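Local coordinates for hypothetical aldose 1-epimerase (Klebsiella pneumoniae subsp. pneumoniae MGH 78578, PDB 3TY1), which is of unknown function but probably binds carbohydrate, as a putative aldose 1-epimerase of the galactose mutarotase-like superfamily, at residues 28-40 with 47-59. Residues are numbered along the deposited sequence; the frame is centred on the assembly and turned at random.
With SO4 (sulfate ion), chain G.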
ATOM      1  N   VAL A  28      -6.641 -32.770 -26.803  1.00 46.54           N
ATOM      2  CA  VAL A  28      -6.769 -31.867 -27.959  1.00 49.07           C
ATOM      3  C   VAL A  28      -5.693 -32.293 -28.955  1.00 53.92           C
ATOM      4  O   VAL A  28      -4.509 -32.365 -28.609  1.00 54.23           O
ATOM      5  CB  VAL A  28      -6.611 -30.401 -27.545  1.00 47.88           C
ATOM      6  CG1 VAL A  28      -6.315 -29.494 -28.780  1.00 47.64           C
ATOM      7  CG2 VAL A  28      -7.829 -29.955 -26.746  1.00 45.98           C
ATOM      8  N   LYS A  29      -6.101 -32.562 -30.199  1.00 57.46           N
ATOM      9  CA  LYS A  29      -5.246 -33.275 -31.179  1.00 59.18           C
ATOM     10  C   LYS A  29      -4.531 -32.441 -32.284  1.00 57.03           C
ATOM     11  O   LYS A  29      -3.681 -32.996 -33.033  1.00 60.32           O
ATOM     12  CB  LYS A  29      -6.106 -34.364 -31.857  1.00 62.52           C
ATOM     13  CG  LYS A  29      -6.798 -35.360 -30.888  1.00 66.94           C
ATOM     14  CD  LYS A  29      -5.880 -36.516 -30.490  1.00 73.39           C
ATOM     15  CE  LYS A  29      -5.917 -37.607 -31.530  1.00 75.01           C
ATOM     16  NZ  LYS A  29      -4.787 -38.541 -31.415  1.00 80.66           N
ATOM     17  N   ASP A  30      -4.866 -31.155 -32.382  1.00 46.71           N
ATOM     18  CA  ASP A  30      -4.378 -30.290 -33.447  1.00 44.40           C
ATOM     19  C   ASP A  30      -3.240 -29.416 -32.816  1.00 44.85           C
ATOM     20  O   ASP A  30      -2.302 -29.983 -32.294  1.00 45.91           O
ATOM     21  CB  ASP A  30      -5.547 -29.458 -33.997  1.00 43.41           C
ATOM     22  CG  ASP A  30      -6.718 -30.330 -34.466  1.00 47.54           C
ATOM     23  OD1 ASP A  30      -6.500 -31.484 -34.918  1.00 39.66           O
ATOM     24  OD2 ASP A  30      -7.862 -29.858 -34.381  1.00 35.76           O
ATOM     25  N   HIS A  31      -3.360 -28.090 -32.793  1.00 40.98           N
ATOM     26  CA  HIS A  31      -2.291 -27.224 -32.311  1.00 39.07           C
ATOM     27  C   HIS A  31      -2.090 -27.404 -30.810  1.00 41.39           C
ATOM     28  O   HIS A  31      -3.072 -27.270 -30.062  1.00 41.10           O
ATOM     29  CB  HIS A  31      -2.630 -25.767 -32.609  1.00 39.67           C
ATOM     30  CG  HIS A  31      -2.567 -25.407 -34.065  1.00 45.82           C
ATOM     31  ND1 HIS A  31      -1.385 -25.054 -34.682  1.00 50.32           N
ATOM     32  CD2 HIS A  31      -3.534 -25.294 -35.013  1.00 50.13           C
ATOM     33  CE1 HIS A  31      -1.621 -24.773 -35.952  1.00 51.50           C
ATOM     34  NE2 HIS A  31      -2.917 -24.900 -36.175  1.00 51.36           N
ATOM     35  N   ALA A  32      -0.849 -27.721 -30.389  1.00 36.20           N
ATOM     36  CA  ALA A  32      -0.510 -27.926 -28.979  1.00 36.05           C
ATOM     37  C   ALA A  32      -0.426 -26.622 -28.229  1.00 32.78           C
ATOM     38  O   ALA A  32       0.113 -25.639 -28.723  1.00 31.72           O
ATOM     39  CB  ALA A  32       0.804 -28.661 -28.827  1.00 36.01           C
ATOM     40  N   PHE A  33      -0.883 -26.644 -26.985  1.00 32.36           N
ATOM     41  CA  PHE A  33      -0.812 -25.484 -26.148  1.00 31.39           C
ATOM     42  C   PHE A  33      -0.949 -25.853 -24.671  1.00 32.16           C
ATOM     43  O   PHE A  33      -1.341 -26.968 -24.301  1.00 29.82           O
ATOM     44  CB  PHE A  33      -1.919 -24.477 -26.534  1.00 33.87           C
ATOM     45  CG  PHE A  33      -3.312 -24.962 -26.286  1.00 31.84           C
ATOM     46  CD1 PHE A  33      -3.921 -24.763 -25.036  1.00 37.60           C
ATOM     47  CD2 PHE A  33      -4.027 -25.584 -27.277  1.00 35.07           C
ATOM     48  CE1 PHE A  33      -5.216 -25.209 -24.805  1.00 37.63           C
ATOM     49  CE2 PHE A  33      -5.351 -26.018 -27.048  1.00 37.26           C
ATOM     50  CZ  PHE A  33      -5.927 -25.831 -25.811  1.00 34.77           C
ATOM     51  N   SER A  34      -0.621 -24.902 -23.831  1.00 30.96           N
ATOM     52  CA  SER A  34      -0.889 -25.033 -22.399  1.00 31.02           C
ATOM     53  C   SER A  34      -1.291 -23.667 -21.897  1.00 30.94           C
ATOM     54  O   SER A  34      -1.026 -22.660 -22.566  1.00 31.11           O
ATOM     55  CB  SER A  34       0.324 -25.551 -21.653  1.00 34.13           C
ATOM     56  OG  SER A  34       1.355 -24.586 -21.660  1.00 36.37           O
ATOM     57  N   ILE A  35      -2.009 -23.651 -20.777  1.00 28.66           N
ATOM     58  CA  ILE A  35      -2.433 -22.405 -20.133  1.00 27.93           C
ATOM     59  C   ILE A  35      -1.986 -22.562 -18.680  1.00 28.77           C
ATOM     60  O   ILE A  35      -2.312 -23.578 -18.037  1.00 26.77           O
ATOM     61  CB  ILE A  35      -3.974 -22.153 -20.226  1.00 27.55           C
ATOM     62  CG1 ILE A  35      -4.435 -22.277 -21.686  1.00 31.25           C
ATOM     63  CG2 ILE A  35      -4.303 -20.780 -19.651  1.00 25.76           C
ATOM     64  CD1 ILE A  35      -5.959 -22.311 -21.892  1.00 26.34           C
ATOM     65  N   GLU A  36      -1.218 -21.592 -18.201  1.00 28.96           N
ATOM     66  CA  GLU A  36      -0.627 -21.656 -16.873  1.00 30.06           C
ATOM     67  C   GLU A  36      -0.714 -20.353 -16.108  1.00 27.91           C
ATOM     68  O   GLU A  36      -0.353 -19.270 -16.639  1.00 25.97           O
ATOM     69  CB  GLU A  36       0.863 -22.066 -16.972  1.00 26.65           C
ATOM     70  CG  GLU A  36       1.512 -22.240 -15.593  1.00 37.92           C
ATOM     71  CD  GLU A  36       2.968 -22.736 -15.625  1.00 47.76           C
ATOM     72  OE1 GLU A  36       3.543 -22.876 -16.714  1.00 51.26           O
ATOM     73  OE2 GLU A  36       3.514 -22.968 -14.521  1.00 48.15           O
ATOM     74  N   GLN A  37      -1.154 -20.476 -14.841  1.00 28.78           N
ATOM     75  CA  GLN A  37      -1.105 -19.394 -13.896  1.00 28.27           C
ATOM     76  C   GLN A  37       0.055 -19.690 -12.918  1.00 29.23           C
ATOM     77  O   GLN A  37       0.204 -20.808 -12.427  1.00 26.61           O
ATOM     78  CB  GLN A  37      -2.413 -19.210 -13.132  1.00 28.32           C
ATOM     79  CG  GLN A  37      -2.367 -18.060 -12.122  1.00 27.88           C
ATOM     80  CD  GLN A  37      -3.729 -17.641 -11.617  1.00 31.51           C
ATOM     81  OE1 GLN A  37      -4.323 -16.724 -12.173  1.00 32.46           O
ATOM     82  NE2 GLN A  37      -4.236 -18.299 -10.567  1.00 28.81           N
ATOM     83  N   LYS A  38       0.853 -18.674 -12.664  1.00 27.58           N
ATOM     84  CA  LYS A  38       1.985 -18.753 -11.814  1.00 28.76           C
ATOM     85  C   LYS A  38       1.984 -17.597 -10.843  1.00 28.45           C
ATOM     86  O   LYS A  38       1.833 -16.421 -11.249  1.00 28.10           O
ATOM     87  CB  LYS A  38       3.225 -18.778 -12.713  1.00 33.46           C
ATOM     88  CG  LYS A  38       4.560 -18.933 -12.014  1.00 42.97           C
ATOM     89  CD  LYS A  38       5.770 -19.071 -13.023  1.00 54.28           C
ATOM     90  CE  LYS A  38       5.657 -20.287 -13.948  1.00 68.64           C
ATOM     91  NZ  LYS A  38       6.918 -20.631 -14.706  1.00 72.54           N
ATOM     92  N   VAL A  39       2.228 -17.912  -9.567  1.00 27.14           N
ATOM     93  CA  VAL A  39       2.340 -16.925  -8.520  1.00 26.45           C
ATOM     94  C   VAL A  39       3.801 -16.582  -8.450  1.00 30.48           C
ATOM     95  O   VAL A  39       4.639 -17.469  -8.258  1.00 29.85           O
ATOM     96  CB  VAL A  39       1.873 -17.444  -7.141  1.00 32.34           C
ATOM     97  CG1 VAL A  39       1.948 -16.300  -6.081  1.00 27.80           C
ATOM     98  CG2 VAL A  39       0.465 -17.958  -7.206  1.00 29.79           C
ATOM     99  N   LEU A  40       4.120 -15.308  -8.595  1.00 26.19           N
ATOM    100  CA  LEU A  40       5.514 -14.846  -8.612  1.00 24.95           C
ATOM    101  C   LEU A  40       5.991 -14.413  -7.219  1.00 27.03           C
ATOM    102  O   LEU A  40       5.207 -14.137  -6.305  1.00 29.21           O
ATOM    103  CB  LEU A  40       5.708 -13.701  -9.613  1.00 23.76           C
ATOM    104  CG  LEU A  40       5.366 -14.017 -11.064  1.00 26.00           C
ATOM    105  CD1 LEU A  40       5.452 -12.663 -11.837  1.00 23.41           C
ATOM    106  CD2 LEU A  40       6.277 -15.118 -11.597  1.00 28.96           C
ATOM    107  N   GLY A  47       3.723 -12.135  -4.602  1.00 30.06           N
ATOM    108  CA  GLY A  47       2.286 -12.412  -4.668  1.00 31.27           C
ATOM    109  C   GLY A  47       1.624 -12.091  -5.999  1.00 28.60           C
ATOM    110  O   GLY A  47       0.491 -12.446  -6.181  1.00 30.20           O
ATOM    111  N   SER A  48       2.328 -11.437  -6.930  1.00 26.32           N
ATOM    112  CA  SER A  48       1.779 -11.115  -8.232  1.00 27.24           C
ATOM    113  C   SER A  48       1.562 -12.362  -9.051  1.00 30.73           C
ATOM    114  O   SER A  48       2.380 -13.262  -9.012  1.00 28.93           O
ATOM    115  CB  SER A  48       2.714 -10.212  -9.025  1.00 24.76           C
ATOM    116  OG  SER A  48       2.759  -8.909  -8.452  1.00 26.02           O
ATOM    117  N   LYS A  49       0.452 -12.419  -9.792  1.00 27.97           N
ATOM    118  CA  LYS A  49       0.219 -13.553 -10.684  1.00 26.27           C
ATOM    119  C   LYS A  49       0.412 -13.184 -12.158  1.00 24.81           C
ATOM    120  O   LYS A  49       0.146 -12.041 -12.566  1.00 24.60           O
ATOM    121  CB  LYS A  49      -1.187 -14.026 -10.515  1.00 26.09           C
ATOM    122  CG  LYS A  49      -1.562 -14.593  -9.160  1.00 32.24           C
ATOM    123  CD  LYS A  49      -3.073 -14.867  -9.081  1.00 36.98           C
ATOM    124  CE  LYS A  49      -3.902 -13.579  -8.821  1.00 38.05           C
ATOM    125  NZ  LYS A  49      -5.367 -13.816  -8.870  1.00 34.56           N
ATOM    126  N   ILE A  50       0.879 -14.155 -12.932  1.00 25.13           N
ATOM    127  CA  ILE A  50       0.850 -14.099 -14.389  1.00 25.30           C
ATOM    128  C   ILE A  50       0.047 -15.288 -14.887  1.00 26.33           C
ATOM    129  O   ILE A  50      -0.022 -16.347 -14.212  1.00 26.41           O
ATOM    130  CB  ILE A  50       2.248 -14.063 -15.077  1.00 25.79           C
ATOM    131  CG1 ILE A  50       3.131 -15.220 -14.667  1.00 28.60           C
ATOM    132  CG2 ILE A  50       2.911 -12.690 -14.818  1.00 24.30           C
ATOM    133  CD1 ILE A  50       4.403 -15.328 -15.515  1.00 29.40           C
ATOM    134  N   LEU A  51      -0.584 -15.098 -16.043  1.00 25.90           N
ATOM    135  CA  LEU A  51      -1.377 -16.146 -16.665  1.00 25.06           C
ATOM    136  C   LEU A  51      -0.964 -16.144 -18.127  1.00 25.94           C
ATOM    137  O   LEU A  51      -1.046 -15.102 -18.799  1.00 25.37           O
ATOM    138  CB  LEU A  51      -2.864 -15.881 -16.452  1.00 26.05           C
ATOM    139  CG  LEU A  51      -3.905 -16.770 -17.114  1.00 27.10           C
ATOM    140  CD1 LEU A  51      -3.750 -18.201 -16.701  1.00 25.11           C
ATOM    141  CD2 LEU A  51      -5.353 -16.222 -16.717  1.00 26.62           C
ATOM    142  N   THR A  52      -0.513 -17.296 -18.606  1.00 24.29           N
ATOM    143  CA  THR A  52       0.074 -17.413 -19.915  1.00 26.17           C
ATOM    144  C   THR A  52      -0.563 -18.507 -20.761  1.00 26.95           C
ATOM    145  O   THR A  52      -0.717 -19.647 -20.305  1.00 27.68           O
ATOM    146  CB  THR A  52       1.579 -17.759 -19.774  1.00 28.59           C
ATOM    147  OG1 THR A  52       2.224 -16.804 -18.890  1.00 26.95           O
ATOM    148  CG2 THR A  52       2.238 -17.746 -21.165  1.00 27.54           C
ATOM    149  N   ILE A  53      -0.887 -18.181 -22.003  1.00 27.38           N
ATOM    150  CA  ILE A  53      -1.203 -19.177 -23.009  1.00 25.38           C
ATOM    151  C   ILE A  53       0.111 -19.482 -23.750  1.00 28.17           C
ATOM    152  O   ILE A  53       0.657 -18.603 -24.413  1.00 25.71           O
ATOM    153  CB  ILE A  53      -2.204 -18.680 -24.050  1.00 24.61           C
ATOM    154  CG1 ILE A  53      -3.539 -18.327 -23.370  1.00 28.02           C
ATOM    155  CG2 ILE A  53      -2.331 -19.787 -25.181  1.00 25.91           C
ATOM    156  CD1 ILE A  53      -4.559 -17.556 -24.307  1.00 30.31           C
ATOM    157  N   HIS A  54       0.623 -20.703 -23.606  1.00 26.74           N
ATOM    158  CA  HIS A  54       1.845 -21.110 -24.304  1.00 30.65           C
ATOM    159  C   HIS A  54       1.441 -21.878 -25.554  1.00 34.16           C
ATOM    160  O   HIS A  54       0.722 -22.862 -25.462  1.00 35.76           O
ATOM    161  CB  HIS A  54       2.697 -22.056 -23.469  1.00 34.10           C
ATOM    162  CG  HIS A  54       3.218 -21.477 -22.187  1.00 37.89           C
ATOM    163  ND1 HIS A  54       4.436 -20.821 -22.104  1.00 38.66           N
ATOM    164  CD2 HIS A  54       2.713 -21.502 -20.921  1.00 42.85           C
ATOM    165  CE1 HIS A  54       4.652 -20.461 -20.846  1.00 39.71           C
ATOM    166  NE2 HIS A  54       3.626 -20.862 -20.105  1.00 35.87           N
ATOM    167  N   SER A  55       1.913 -21.453 -26.713  1.00 38.31           N
ATOM    168  CA  SER A  55       1.636 -22.137 -27.968  0.50 41.49           C
ATOM    169  C   SER A  55       2.900 -22.795 -28.514  1.00 46.39           C
ATOM    170  O   SER A  55       4.005 -22.238 -28.380  1.00 47.76           O
ATOM    171  CB  SER A  55       1.127 -21.129 -28.962  0.50 42.73           C
ATOM    172  OG  SER A  55      -0.182 -20.720 -28.625  0.50 31.33           O
ATOM    173  N   LYS A  56       2.751 -23.951 -29.153  1.00 50.22           N
ATOM    174  CA  LYS A  56       3.905 -24.541 -29.814  1.00 54.43           C
ATOM    175  C   LYS A  56       4.239 -23.717 -31.082  1.00 53.66           C
ATOM    176  O   LYS A  56       5.375 -23.266 -31.214  1.00 60.43           O
ATOM    177  CB  LYS A  56       3.696 -26.024 -30.145  1.00 58.22           C
ATOM    178  CG  LYS A  56       4.991 -26.716 -30.642  1.00 67.63           C
ATOM    179  CD  LYS A  56       4.927 -28.252 -30.562  1.00 78.24           C
ATOM    180  CE  LYS A  56       3.805 -28.827 -31.424  1.00 81.38           C
ATOM    181  NZ  LYS A  56       3.784 -30.314 -31.446  1.00 83.60           N
ATOM    182  N   ASP A  57       3.223 -23.442 -31.925  1.00 45.73           N
ATOM    183  CA  ASP A  57       3.353 -22.846 -33.246  0.50 44.74           C
ATOM    184  C   ASP A  57       2.448 -21.609 -33.421  1.00 43.37           C
ATOM    185  O   ASP A  57       1.864 -21.428 -34.469  1.00 44.91           O
ATOM    186  CB  ASP A  57       2.940 -23.935 -34.274  0.50 44.79           C
ATOM    187  CG  ASP A  57       1.574 -24.573 -33.938  0.50 50.30           C
ATOM    188  OD1 ASP A  57       0.843 -24.002 -33.107  0.50 59.96           O
ATOM    189  OD2 ASP A  57       1.229 -25.645 -34.464  0.50 58.63           O
ATOM    190  N   GLY A  58       2.278 -20.805 -32.386  1.00 33.67           N
ATOM    191  CA  GLY A  58       1.385 -19.672 -32.452  1.00 33.13           C
ATOM    192  C   GLY A  58       1.903 -18.574 -31.580  1.00 31.86           C
ATOM    193  O   GLY A  58       3.106 -18.386 -31.503  1.00 31.99           O
ATOM    194  N   LEU A  59       0.987 -17.882 -30.913  1.00 28.64           N
ATOM    195  CA  LEU A  59       1.340 -16.802 -30.022  1.00 28.47           C
ATOM    196  C   LEU A  59       1.449 -17.312 -28.589  1.00 30.18           C
ATOM    197  O   LEU A  59       0.572 -18.055 -28.111  1.00 30.38           O
ATOM    198  CB  LEU A  59       0.305 -15.698 -30.067  1.00 27.13           C
ATOM    199  CG  LEU A  59       0.078 -14.926 -31.373  1.00 27.64           C
ATOM    200  CD1 LEU A  59      -0.977 -13.813 -31.149  1.00 27.03           C
ATOM    201  CD2 LEU A  59       1.432 -14.362 -31.849  1.00 23.18           C
TER
HETATM  202  S   SO4 G 507      -2.941 -40.579 -33.055  1.00101.26           S
HETATM  203  O1  SO4 G 507      -1.609 -41.148 -33.276  1.00 85.74           O
HETATM  204  O2  SO4 G 507      -3.899 -41.270 -33.932  1.00102.83           O
HETATM  205  O3  SO4 G 507      -3.309 -40.778 -31.653  1.00 92.42           O
HETATM  206  O4  SO4 G 507      -2.976 -39.141 -33.341  1.00 96.07           O
HETATM  207  O   HOH W   1       1.239 -27.379 -32.540  1.00 50.37           O
HETATM  208  O   HOH W   2       2.099 -18.050 -16.600  1.00 29.78           O
HETATM  209  O   HOH W   3       3.986 -19.958 -17.302  1.00 47.72           O
HETATM  210  O   HOH W   4      -6.147 -15.029 -11.196  1.00 34.88           O
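Gln37 and Lys49 meet diagonally on one face of an antiparallel hairpin, where Gln37 pairs with Leu51 and Lys49 with Val39, both non-hydrogen-bonded pairs; the flat Gln37 amide lies against the lysine chain with CD 3.8 Å from Lys49 CD. A water bridges their polar ends, donating to Gln37 OE1 and accepting from Lys49 NZ at 2.7 Å; Gly17 O takes the amide NE2 and Asp15 forms a salt bridge with the ammonium. On the same face Leu51 CD1 packs 4.0 Å from Ile35 CG2, and Ile35, Leu51 and Ile53 rest on strands 146-152 and 159-169 of the facing sheet, as in the beta-supersandwich of galactose mutarotase-like proteins.

On the other face, water joins the polar groups. His54, with CG anti to its carbonyl carbon (chi1 -63°), carries its ring over Thr52 CG2, and a water at the ring edge lies 3.0 Å from NE2 and donates weakly to Glu36 OE1. A second water donates to Glu36 O and meets Thr52 OG1. Paired backbone bonds join Ser34 with His54, Glu36 with Thr52 and Lys38 with Ile50, and Leu40 N reaches Ser48 O at 2.7 Å.

Beyond the strands, His31 ND1 donates to Asp57 OD2 (2.7 Å, 140° at the hydrogen), approaching from above the carboxylate plane; a water links OD2 to Ala32 N. The hairpin thus sets apolar packing beside a buried lysine whose charge Asp15 probably balances, and single waters bridge polar groups on both faces.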